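Local coordinates for putative isocitrate dehydrogenase, NAD-dependent (Methylococcus capsulatus, PDB 6LKY), which probably catalyses the NAD-dependent oxidative decarboxylation of isocitrate to 2-oxoglutarate, as a two-subunit member of the isocitrate and isopropylmalate dehydrogenase family, at residues T114-T119 and T225-G230; G149-I154 and L186-E191; L171-N176 and F201-V206. The protein carries 1 engineered substitution. All coordinates share one frame; numbering follows the deposited sequence.

Overall arrangement
All three contacts are largely buried; the centre of interaction 1 is about 10 Å from the centre of the chain, those of interactions 2 and 3 about 21 Å. Interactions 1 and 3 belong to the same mixed sheet and rest on parallel strand pairing; Thr225 of the first reaches Val172 of the third. Each adds polar side chains near bound citrate. Interaction 2 is different in kind: two helices covering strand 168-173 meet through apolar groups, with no hydrogen bond between them. It crosses interaction 3 along the chain and joins it through the Arg190-Asp203 salt bridge. Coenzyme contacts are made by interaction 3, at the subunit boundary.

Interaction 1 (T114-T119 and T225-G230)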
loop_
_atom_site.group_PDB
_atom_site.type_symbol
_atom_site.label_atom_id
_atom_site.label_comp_id
_atom_site.label_asym_id
_atom_site.label_seq_id
_atom_site.Cartn_x
_atom_site.Cartn_y
_atom_site.Cartn_z
ATOM N N THR A 114 -12.441 0.154 -6.676
ATOM C CA THR A 114 -11.212 0.820 -7.097
ATOM C C THR A 114 -11.205 0.979 -8.611
ATOM O O THR A 114 -11.430 0.015 -9.350
ATOM C CB THR A 114 -9.971 0.046 -6.636
ATOM O OG1 THR A 114 -9.935 0.006 -5.205
ATOM C CG2 THR A 114 -8.699 0.740 -7.116
ATOM N N VAL A 115 -10.969 2.200 -9.068
ATOM C CA VAL A 115 -10.790 2.523 -10.473
ATOM C C VAL A 115 -9.331 2.925 -10.654
ATOM O O VAL A 115 -8.924 4.038 -10.280
ATOM C CB VAL A 115 -11.764 3.628 -10.915
ATOM C CG1 VAL A 115 -11.556 3.999 -12.376
ATOM C CG2 VAL A 115 -13.214 3.169 -10.677
ATOM N N ARG A 116 -8.551 2.021 -11.240
ATOM C CA ARG A 116 -7.109 2.155 -11.371
ATOM C C ARG A 116 -6.767 2.471 -12.819
ATOM O O ARG A 116 -7.181 1.746 -13.738
ATOM C CB ARG A 116 -6.377 0.878 -10.900
ATOM C CG ARG A 116 -5.343 0.344 -11.903
ATOM C CD ARG A 116 -4.103 -0.284 -11.307
ATOM N NE ARG A 116 -4.200 -1.723 -11.226
ATOM C CZ ARG A 116 -3.223 -2.596 -11.466
ATOM N NH1 ARG A 116 -2.020 -2.212 -11.876
ATOM N NH2 ARG A 116 -3.478 -3.889 -11.336
ATOM N N GLU A 117 -6.044 3.572 -13.014
ATOM C CA GLU A 117 -5.435 3.847 -14.305
ATOM C C GLU A 117 -4.551 2.673 -14.706
ATOM O O GLU A 117 -3.744 2.185 -13.914
ATOM C CB GLU A 117 -4.617 5.143 -14.244
ATOM C CG GLU A 117 -4.377 5.786 -15.612
ATOM C CD GLU A 117 -3.429 4.976 -16.496
ATOM O OE1 GLU A 117 -2.378 4.510 -15.982
ATOM O OE2 GLU A 117 -3.738 4.794 -17.700
ATOM N N ASN A 118 -4.702 2.223 -15.943
ATOM C CA ASN A 118 -4.268 0.894 -16.314
ATOM C C ASN A 118 -3.174 0.885 -17.363
ATOM O O ASN A 118 -2.713 -0.200 -17.730
ATOM C CB ASN A 118 -5.477 0.103 -16.839
ATOM C CG ASN A 118 -5.466 -1.359 -16.431
ATOM O OD1 ASN A 118 -4.829 -1.749 -15.452
ATOM N ND2 ASN A 118 -6.218 -2.174 -17.169
ATOM N N THR A 119 -2.736 2.046 -17.857
ATOM C CA THR A 119 -1.838 2.072 -19.000
ATOM C C THR A 119 -0.526 2.819 -18.787
ATOM O O THR A 119 0.378 2.650 -19.609
ATOM C CB THR A 119 -2.537 2.683 -20.235
ATOM O OG1 THR A 119 -2.918 4.034 -19.953
ATOM C CG2 THR A 119 -3.766 1.874 -20.633
ATOM N N THR A 225 -7.355 6.216 -8.859
ATOM C CA THR A 225 -5.939 6.390 -8.572
ATOM C C THR A 225 -5.108 5.870 -9.735
ATOM O O THR A 225 -5.632 5.350 -10.730
ATOM C CB THR A 225 -5.577 5.720 -7.238
ATOM O OG1 THR A 225 -4.261 6.122 -6.850
ATOM C CG2 THR A 225 -5.643 4.220 -7.343
ATOM N N THR A 226 -3.796 6.061 -9.609
ATOM C CA THR A 226 -2.846 5.686 -10.643
ATOM C C THR A 226 -2.473 4.204 -10.507
ATOM O O THR A 226 -2.872 3.514 -9.564
ATOM C CB THR A 226 -1.633 6.625 -10.606
ATOM O OG1 THR A 226 -1.147 6.732 -9.270
ATOM C CG2 THR A 226 -2.039 8.036 -11.065
ATOM N N ASN A 227 -1.667 3.728 -11.458
ATOM C CA ASN A 227 -1.498 2.299 -11.719
ATOM C C ASN A 227 -1.002 1.537 -10.483
ATOM O O ASN A 227 -1.677 0.628 -9.979
ATOM C CB ASN A 227 -0.538 2.148 -12.913
ATOM C CG ASN A 227 -0.897 0.985 -13.834
ATOM O OD1 ASN A 227 -1.292 -0.083 -13.376
ATOM N ND2 ASN A 227 -0.768 1.201 -15.151
ATOM N N LEU A 228 0.178 1.900 -9.966
ATOM C CA LEU A 228 0.739 1.139 -8.847
ATOM C C LEU A 228 -0.108 1.290 -7.584
ATOM O O LEU A 228 -0.296 0.324 -6.827
ATOM C CB LEU A 228 2.188 1.558 -8.587
ATOM C CG LEU A 228 2.904 0.774 -7.475
ATOM C CD1 LEU A 228 2.896 -0.714 -7.767
ATOM C CD2 LEU A 228 4.338 1.249 -7.266
ATOM N N PHE A 229 -0.576 2.507 -7.299
ATOM C CA PHE A 229 -1.402 2.699 -6.109
ATOM C C PHE A 229 -2.692 1.894 -6.213
ATOM O O PHE A 229 -3.149 1.313 -5.224
ATOM C CB PHE A 229 -1.730 4.181 -5.902
ATOM C CG PHE A 229 -0.544 5.042 -5.598
ATOM C CD1 PHE A 229 0.680 4.480 -5.230
ATOM C CD2 PHE A 229 -0.644 6.434 -5.693
ATOM C CE1 PHE A 229 1.791 5.295 -4.958
ATOM C CE2 PHE A 229 0.459 7.256 -5.425
ATOM C CZ PHE A 229 1.680 6.681 -5.056
ATOM N N GLY A 230 -3.283 1.833 -7.411
ATOM C CA GLY A 230 -4.485 1.027 -7.590
ATOM C C GLY A 230 -4.226 -0.442 -7.337
ATOM O O GLY A 230 -5.016 -1.119 -6.666
HETATM O O HOH W 1 -1.227 5.489 -13.643
HETATM O O HOH W 2 -1.821 -2.103 -15.331
#
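Arg116 and Thr225 are paired as neighbours in parallel strands, and two backbone hydrogen bonds fix the register: Thr225 N gives to Val115 O (3.0 Å), and Glu117 N gives to Thr225 O (2.9 Å) in an almost straight bond (176°). A weaker CH···O contact continues the seam past the end of the strand, where Asn227 CA lies 3.1 Å from Glu117 O. Among side chains the main bond runs from Arg116 NH1 to Asn227 OD1 (2.7 Å). The donor lies nearly on the line of the amide C=O, but the bond is short and bent, with OD1 tilted from the guanidinium plane; guanidinium and amide planes are turned 72° apart. Asn227 ND2 goes to Glu120 O, so both ends of the amide are gripped and its flip is settled. The layout is a beta-alpha junction of the family's open sheet: strand 222-225 ends beside strand 111-117, and helix 227-240 starts at once, bringing its first turn over Arg116. NH1 of that arginine also binds a citrate, with Arg95 and Arg85 close by, consistent with the arginine-rich pocket that holds substrate carboxylates in relatives. Packing is close where Gly230, lacking a side chain, lets its CA come 3.8 Å from Arg116 CB. One water links the segments by giving to Glu117 OE1 (2.8 Å) and accepting from Asn227 N (2.8 Å), the first amide of the helix. Glu117 is bent at chi2 (-69°), which turns its carboxylate toward the backbone of Thr119, whose N meets OE2 from above the carboxylate plane at 2.9 Å.

Interaction 2 (G149-I154 and L186-E191); sequences GSERII and LEIGRE
Ile188 carries most of this helix-helix contact, its two branches reaching different residues of helix 147-163. Its CD1 lies against Ser150 CB (3.9 Å). Its CG2 branch, anti to the backbone N, sits between Glu151 CG (3.9 Å) and Ile154 CD1 (4.0 Å); the glutamate chain crosses Ile188 at about a right angle and touches it with its CG methylene. Ile154 returns the contact on the next residue: CD1 rests on the backbone of Gly189, 3.7 Å from its N, and CG2 meets Gly189 CA at 4.0 Å. Gly189 has no side chain, and Ile154 lies directly against its backbone. The axes of the two short segments pass 9.3 Å apart and cross at -47°. Both helices cover the same side of strand 168-173, for Ile154 and Leu186 each touch Leu171. The polar ends turn to partners outside the pair: Ser150 OG bonds to Thr146 O, and Glu151 OE1 forms a salt bridge with Lys148. No hydrogen bond joins the segments, so their relative placement depends on the fit of methyl and methylene groups and on burial of apolar surface rather than on directional bonds.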
loop_
_atom_site.group_PDB
_atom_site.type_symbol
_atom_site.label_atom_id
_atom_site.label_comp_id
_atom_site.label_asym_id
_atom_site.label_seq_id
_atom_site.Cartn_x
_atom_site.Cartn_y
_atom_site.Cartn_z
ATOM N N GLY A 149 -4.377 10.694 -20.302
ATOM C CA GLY A 149 -4.577 9.495 -19.493
ATOM C C GLY A 149 -5.283 9.782 -18.182
ATOM O O GLY A 149 -6.213 9.061 -17.788
ATOM N N SER A 150 -4.877 10.863 -17.508
ATOM C CA SER A 150 -5.517 11.240 -16.250
ATOM C C SER A 150 -6.969 11.648 -16.464
ATOM O O SER A 150 -7.859 11.249 -15.700
ATOM C CB SER A 150 -4.739 12.380 -15.591
ATOM O OG SER A 150 -3.369 12.073 -15.537
ATOM N N GLU A 151 -7.211 12.487 -17.474
ATOM C CA GLU A 151 -8.567 12.926 -17.783
ATOM C C GLU A 151 -9.492 11.741 -17.995
ATOM O O GLU A 151 -10.597 11.686 -17.437
ATOM C CB GLU A 151 -8.567 13.819 -19.025
ATOM C CG GLU A 151 -8.154 15.252 -18.752
ATOM C CD GLU A 151 -7.920 16.019 -20.035
ATOM O OE1 GLU A 151 -8.201 15.437 -21.102
ATOM O OE2 GLU A 151 -7.448 17.185 -19.984
ATOM N N ARG A 152 -9.060 10.778 -18.807
ATOM C CA ARG A 152 -9.984 9.705 -19.138
ATOM C C ARG A 152 -10.222 8.786 -17.942
ATOM O O ARG A 152 -11.366 8.365 -17.716
ATOM C CB ARG A 152 -9.496 8.938 -20.373
ATOM C CG ARG A 152 -8.172 8.189 -20.234
ATOM C CD ARG A 152 -7.830 7.465 -21.548
ATOM N NE ARG A 152 -6.549 6.762 -21.473
ATOM C CZ ARG A 152 -5.994 6.114 -22.493
ATOM N NH1 ARG A 152 -6.607 6.076 -23.669
ATOM N NH2 ARG A 152 -4.833 5.488 -22.334
ATOM N N ILE A 153 -9.192 8.505 -17.120
ATOM C CA ILE A 153 -9.460 7.622 -15.977
ATOM C C ILE A 153 -10.336 8.323 -14.934
ATOM O O ILE A 153 -11.220 7.697 -14.326
ATOM C CB ILE A 153 -8.159 7.051 -15.357
ATOM C CG1 ILE A 153 -8.498 5.887 -14.413
ATOM C CG2 ILE A 153 -7.363 8.096 -14.568
ATOM C CD1 ILE A 153 -9.137 4.684 -15.119
ATOM N N ILE A 154 -10.147 9.631 -14.730
ATOM C CA ILE A 154 -10.944 10.297 -13.701
ATOM C C ILE A 154 -12.389 10.490 -14.173
ATOM O O ILE A 154 -13.342 10.300 -13.394
ATOM C CB ILE A 154 -10.285 11.623 -13.276
ATOM C CG1 ILE A 154 -8.955 11.343 -12.544
ATOM C CG2 ILE A 154 -11.256 12.443 -12.382
ATOM C CD1 ILE A 154 -7.911 12.478 -12.652
ATOM N N LEU A 186 -3.749 14.898 -9.471
ATOM C CA LEU A 186 -4.641 15.542 -8.505
ATOM C C LEU A 186 -5.279 16.816 -9.078
ATOM O O LEU A 186 -6.483 17.052 -8.922
ATOM C CB LEU A 186 -3.857 15.866 -7.229
ATOM C CG LEU A 186 -4.613 16.638 -6.142
ATOM C CD1 LEU A 186 -5.847 15.869 -5.685
ATOM C CD2 LEU A 186 -3.707 16.926 -4.962
ATOM N N GLU A 187 -4.472 17.663 -9.721
ATOM C CA GLU A 187 -4.983 18.916 -10.276
ATOM C C GLU A 187 -6.054 18.658 -11.330
ATOM O O GLU A 187 -7.115 19.305 -11.339
ATOM C CB GLU A 187 -3.822 19.713 -10.865
ATOM C CG GLU A 187 -4.228 20.975 -11.603
ATOM C CD GLU A 187 -3.101 21.495 -12.466
ATOM O OE1 GLU A 187 -2.022 21.781 -11.900
ATOM O OE2 GLU A 187 -3.286 21.600 -13.703
ATOM N N ILE A 188 -5.794 17.700 -12.225
ATOM C CA ILE A 188 -6.793 17.344 -13.223
ATOM C C ILE A 188 -8.056 16.800 -12.557
ATOM O O ILE A 188 -9.179 17.129 -12.968
ATOM C CB ILE A 188 -6.193 16.353 -14.232
ATOM C CG1 ILE A 188 -5.192 17.090 -15.129
ATOM C CG2 ILE A 188 -7.294 15.694 -15.013
ATOM C CD1 ILE A 188 -4.278 16.190 -15.943
ATOM N N GLY A 189 -7.900 15.966 -11.522
ATOM C CA GLY A 189 -9.071 15.456 -10.823
ATOM C C GLY A 189 -9.918 16.557 -10.208
ATOM O O GLY A 189 -11.153 16.518 -10.272
ATOM N N ARG A 190 -9.268 17.543 -9.583
ATOM C CA ARG A 190 -10.004 18.671 -9.015
ATOM C C ARG A 190 -10.749 19.446 -10.091
ATOM O O ARG A 190 -11.884 19.888 -9.873
ATOM C CB ARG A 190 -9.059 19.595 -8.247
ATOM C CG ARG A 190 -8.609 18.965 -6.953
ATOM C CD ARG A 190 -7.597 19.790 -6.215
ATOM N NE ARG A 190 -7.442 19.256 -4.869
ATOM C CZ ARG A 190 -6.470 19.600 -4.036
ATOM N NH1 ARG A 190 -5.543 20.470 -4.416
ATOM N NH2 ARG A 190 -6.420 19.065 -2.826
ATOM N N GLU A 191 -10.137 19.614 -11.265
ATOM C CA GLU A 191 -10.839 20.323 -12.331
ATOM C C GLU A 191 -12.043 19.523 -12.814
ATOM O O GLU A 191 -13.150 20.060 -12.938
ATOM C CB GLU A 191 -9.879 20.639 -13.481
ATOM C CG GLU A 191 -8.990 21.838 -13.177
ATOM C CD GLU A 191 -7.758 21.938 -14.077
ATOM O OE1 GLU A 191 -6.889 22.787 -13.775
ATOM O OE2 GLU A 191 -7.650 21.177 -15.069
#

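Interaction 3 (L171-N176 and F201-V206). With NAD (nicotinamide-adenine-dinucleotide), chain H.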
loop_
_atom_site.group_PDB
_atom_site.type_symbol
_atom_site.label_atom_id
_atom_site.label_comp_id
_atom_site.label_asym_id
_atom_site.label_seq_id
_atom_site.Cartn_x
_atom_site.Cartn_y
_atom_site.Cartn_z
ATOM N N LEU A 171 -9.980 10.550 -4.820
ATOM C CA LEU A 171 -8.766 10.449 -5.617
ATOM C C LEU A 171 -7.570 10.235 -4.693
ATOM O O LEU A 171 -7.338 11.032 -3.776
ATOM C CB LEU A 171 -8.591 11.710 -6.470
ATOM C CG LEU A 171 -7.474 11.712 -7.527
ATOM C CD1 LEU A 171 -7.815 12.653 -8.684
ATOM C CD2 LEU A 171 -6.117 12.110 -6.922
ATOM N N VAL A 172 -6.804 9.173 -4.938
ATOM C CA VAL A 172 -5.693 8.796 -4.060
ATOM C C VAL A 172 -4.373 9.114 -4.751
ATOM O O VAL A 172 -4.191 8.793 -5.929
ATOM C CB VAL A 172 -5.780 7.318 -3.645
ATOM C CG1 VAL A 172 -4.662 6.971 -2.639
ATOM C CG2 VAL A 172 -7.159 7.069 -3.019
ATOM N N HIS A 173 -3.452 9.747 -4.023
ATOM C CA HIS A 173 -2.267 10.316 -4.653
ATOM C C HIS A 173 -1.121 10.386 -3.651
ATOM O O HIS A 173 -1.274 10.075 -2.465
ATOM C CB HIS A 173 -2.580 11.714 -5.186
ATOM C CG HIS A 173 -2.938 12.677 -4.105
ATOM N ND1 HIS A 173 -1.992 13.395 -3.406
ATOM C CD2 HIS A 173 -4.135 12.990 -3.551
ATOM C CE1 HIS A 173 -2.594 14.146 -2.498
ATOM N NE2 HIS A 173 -3.894 13.914 -2.561
ATOM N N LYS A 174 0.049 10.801 -4.147
ATOM C CA LYS A 174 1.182 11.160 -3.307
ATOM C C LYS A 174 1.769 12.484 -3.816
ATOM O O LYS A 174 2.954 12.614 -4.132
ATOM C CB LYS A 174 2.198 10.012 -3.274
ATOM C CG LYS A 174 3.329 10.176 -2.245
ATOM C CD LYS A 174 2.906 9.781 -0.834
ATOM C CE LYS A 174 4.037 10.080 0.167
ATOM N NZ LYS A 174 3.613 9.886 1.593
ATOM N N ALA A 175 0.914 13.498 -3.893
ATOM C CA ALA A 175 1.305 14.729 -4.571
ATOM C C ALA A 175 2.166 15.638 -3.702
ATOM O O ALA A 175 2.673 16.648 -4.206
ATOM C CB ALA A 175 0.063 15.490 -5.066
ATOM N N ASN A 176 2.327 15.332 -2.413
ATOM C CA ASN A 176 3.304 16.085 -1.635
ATOM C C ASN A 176 4.732 15.723 -2.020
ATOM O O ASN A 176 5.612 16.595 -2.012
ATOM C CB ASN A 176 3.080 15.899 -0.128
ATOM C CG ASN A 176 2.919 14.438 0.295
ATOM O OD1 ASN A 176 2.740 13.523 -0.526
ATOM N ND2 ASN A 176 2.969 14.221 1.603
ATOM N N PHE A 201 -16.708 14.756 -3.898
ATOM C CA PHE A 201 -15.306 14.578 -4.297
ATOM C C PHE A 201 -14.355 14.932 -3.165
ATOM O O PHE A 201 -14.468 16.014 -2.581
ATOM C CB PHE A 201 -14.927 15.410 -5.542
ATOM C CG PHE A 201 -13.476 15.204 -5.995
ATOM C CD1 PHE A 201 -13.067 13.997 -6.556
ATOM C CD2 PHE A 201 -12.532 16.212 -5.829
ATOM C CE1 PHE A 201 -11.751 13.807 -6.957
ATOM C CE2 PHE A 201 -11.210 16.037 -6.230
ATOM C CZ PHE A 201 -10.812 14.831 -6.792
ATOM N N ASP A 202 -13.413 14.023 -2.861
ATOM C CA ASP A 202 -12.297 14.345 -1.978
ATOM C C ASP A 202 -11.027 13.621 -2.440
ATOM O O ASP A 202 -11.020 12.906 -3.447
ATOM C CB ASP A 202 -12.659 14.056 -0.509
ATOM C CG ASP A 202 -12.958 12.600 -0.233
ATOM O OD1 ASP A 202 -12.791 11.733 -1.116
ATOM O OD2 ASP A 202 -13.381 12.321 0.906
ATOM N N ASP A 203 -9.931 13.841 -1.709
ATOM C CA ASP A 203 -8.638 13.272 -2.060
ATOM C C ASP A 203 -7.894 12.836 -0.800
ATOM O O ASP A 203 -8.085 13.397 0.280
ATOM C CB ASP A 203 -7.806 14.266 -2.890
ATOM C CG ASP A 203 -7.293 15.439 -2.065
ATOM O OD1 ASP A 203 -6.169 15.340 -1.526
ATOM O OD2 ASP A 203 -8.014 16.457 -1.948
ATOM N N ARG A 204 -7.040 11.824 -0.947
ATOM C CA ARG A 204 -6.279 11.282 0.170
ATOM C C ARG A 204 -4.862 10.957 -0.282
ATOM O O ARG A 204 -4.651 10.500 -1.411
ATOM C CB ARG A 204 -6.924 10.007 0.734
ATOM C CG ARG A 204 -8.239 10.215 1.466
ATOM C CD ARG A 204 -8.042 11.004 2.754
ATOM N NE ARG A 204 -9.276 11.120 3.524
ATOM C CZ ARG A 204 -10.139 12.126 3.420
ATOM N NH1 ARG A 204 -9.922 13.113 2.560
ATOM N NH2 ARG A 204 -11.230 12.145 4.177
ATOM N N ILE A 205 -3.893 11.214 0.597
ATOM C CA ILE A 205 -2.540 10.729 0.365
ATOM C C ILE A 205 -2.498 9.231 0.640
ATOM O O ILE A 205 -3.127 8.733 1.586
ATOM C CB ILE A 205 -1.524 11.510 1.216
ATOM C CG1 ILE A 205 -1.733 13.018 1.015
ATOM C CG2 ILE A 205 -0.096 11.158 0.788
ATOM C CD1 ILE A 205 -0.808 13.918 1.868
ATOM N N VAL A 206 -1.756 8.501 -0.201
ATOM C CA VAL A 206 -1.895 7.044 -0.289
ATOM C C VAL A 206 -1.599 6.345 1.045
ATOM O O VAL A 206 -2.247 5.346 1.373
ATOM C CB VAL A 206 -1.029 6.497 -1.447
ATOM C CG1 VAL A 206 0.473 6.717 -1.173
ATOM C CG2 VAL A 206 -1.335 5.029 -1.710
HETATM P PA NAD H . -2.056 12.877 8.688
HETATM O O1A NAD H . -1.824 14.295 9.135
HETATM O O2A NAD H . -1.116 11.887 9.365
HETATM O O5B NAD H . -3.579 12.557 9.038
HETATM C C5B NAD H . -4.147 11.287 8.693
HETATM C C4B NAD H . -5.313 11.003 9.638
HETATM O O4B NAD H . -4.798 10.617 10.932
HETATM C C3B NAD H . -6.145 12.269 9.854
HETATM O O3B NAD H . -7.538 11.968 9.851
HETATM C C2B NAD H . -5.689 12.751 11.222
HETATM O O2B NAD H . -6.657 13.443 12.009
HETATM C C1B NAD H . -5.279 11.489 11.961
HETATM N N9A NAD H . -4.238 11.981 12.876
HETATM C C8A NAD H . -2.865 11.564 12.578
HETATM N N7A NAD H . -2.148 11.816 13.859
HETATM C C5A NAD H . -3.059 11.136 14.803
HETATM C C6A NAD H . -2.948 11.344 16.313
HETATM N N6A NAD H . -1.762 12.104 16.705
HETATM N N1A NAD H . -4.259 11.837 16.778
HETATM C C2A NAD H . -5.279 10.905 16.285
HETATM N N3A NAD H . -5.624 11.190 14.883
HETATM C C4A NAD H . -4.370 11.678 14.301
HETATM O O3 NAD H . -1.833 12.705 7.121
HETATM P PN NAD H . -2.316 13.696 5.958
HETATM O O1N NAD H . -3.616 14.372 6.291
HETATM O O2N NAD H . -2.418 12.828 4.738
HETATM O O5D NAD H . -1.129 14.776 5.794
HETATM C C5D NAD H . -1.102 16.017 6.503
HETATM C C4D NAD H . 0.279 16.676 6.364
HETATM O O4D NAD H . 1.278 15.959 7.137
HETATM C C3D NAD H . 0.798 16.713 4.924
HETATM O O3D NAD H . 1.287 18.022 4.619
HETATM C C2D NAD H . 1.955 15.722 4.920
HETATM O O2D NAD H . 3.024 16.131 4.046
HETATM C C1D NAD H . 2.473 15.772 6.346
HETATM N N1N NAD H . 3.165 14.503 6.649
HETATM C C2N NAD H . 4.136 14.722 7.727
HETATM C C3N NAD H . 4.588 13.499 8.518
HETATM C C7N NAD H . 5.935 13.583 9.256
HETATM O O7N NAD H . 6.319 14.944 9.358
HETATM N N7N NAD H . 7.045 12.731 8.801
HETATM C C4N NAD H . 4.101 12.119 8.088
HETATM C C5N NAD H . 2.889 12.043 7.166
HETATM C C6N NAD H . 2.253 13.336 6.665
#
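His173 and Asp203 each hold CG between the backbone N and the carbonyl carbon (chi1 63° and 72°), which brings the imidazole from one strand across to the carboxylate of the other. NE2 gives a hydrogen bond to Asp203 OD1 (2.9 Å), close to the ring plane and on the anti side of the oxygen. The second ring nitrogen, ND1, accepts from Ala175 N (2.9 Å), also in the ring plane, so two bonds fix the rotation of the imidazole, whose one face covers Arg204 O. The pattern is consistent with a neutral ring protonated on NE2. Asp203 OD2 is taken by a salt bridge to Arg190 of helix 181-193. Behind these side chains runs a parallel ladder: Leu171 N to Asp202 O, Arg204 N to Leu171 O, His173 N to Arg204 O and Val206 N to His173 O. It closes a beta-alpha-beta unit, strand 168-173, helix 181-193 and strand 200-205, the last being the outermost strand at this end of the sheet within the chain. Apolar contacts flank the ladder: Leu171 CB touches Phe201 CE1 (3.8 Å), and Val172 CG1 packs on Val206 CA (3.6 Å) where helix 206-215 begins. Lys174, bent at chi2 (81°), lays CD against Ile205 CG2 (3.7 Å); its NZ goes on to Asp231 of the second subunit and to a citrate. At the C-terminal end of the strands, both segments meet the coenzyme. Asn176 ND2 gives to the ribose hydroxyl O2D of NAD (3.1 Å), and Ile205 CD1 lies 3.5 Å from its phosphate oxygen O2N, while Asp268, Gly264 and Ala266 of the second subunit also bind this NAD, which thus occupies a site shared between subunits.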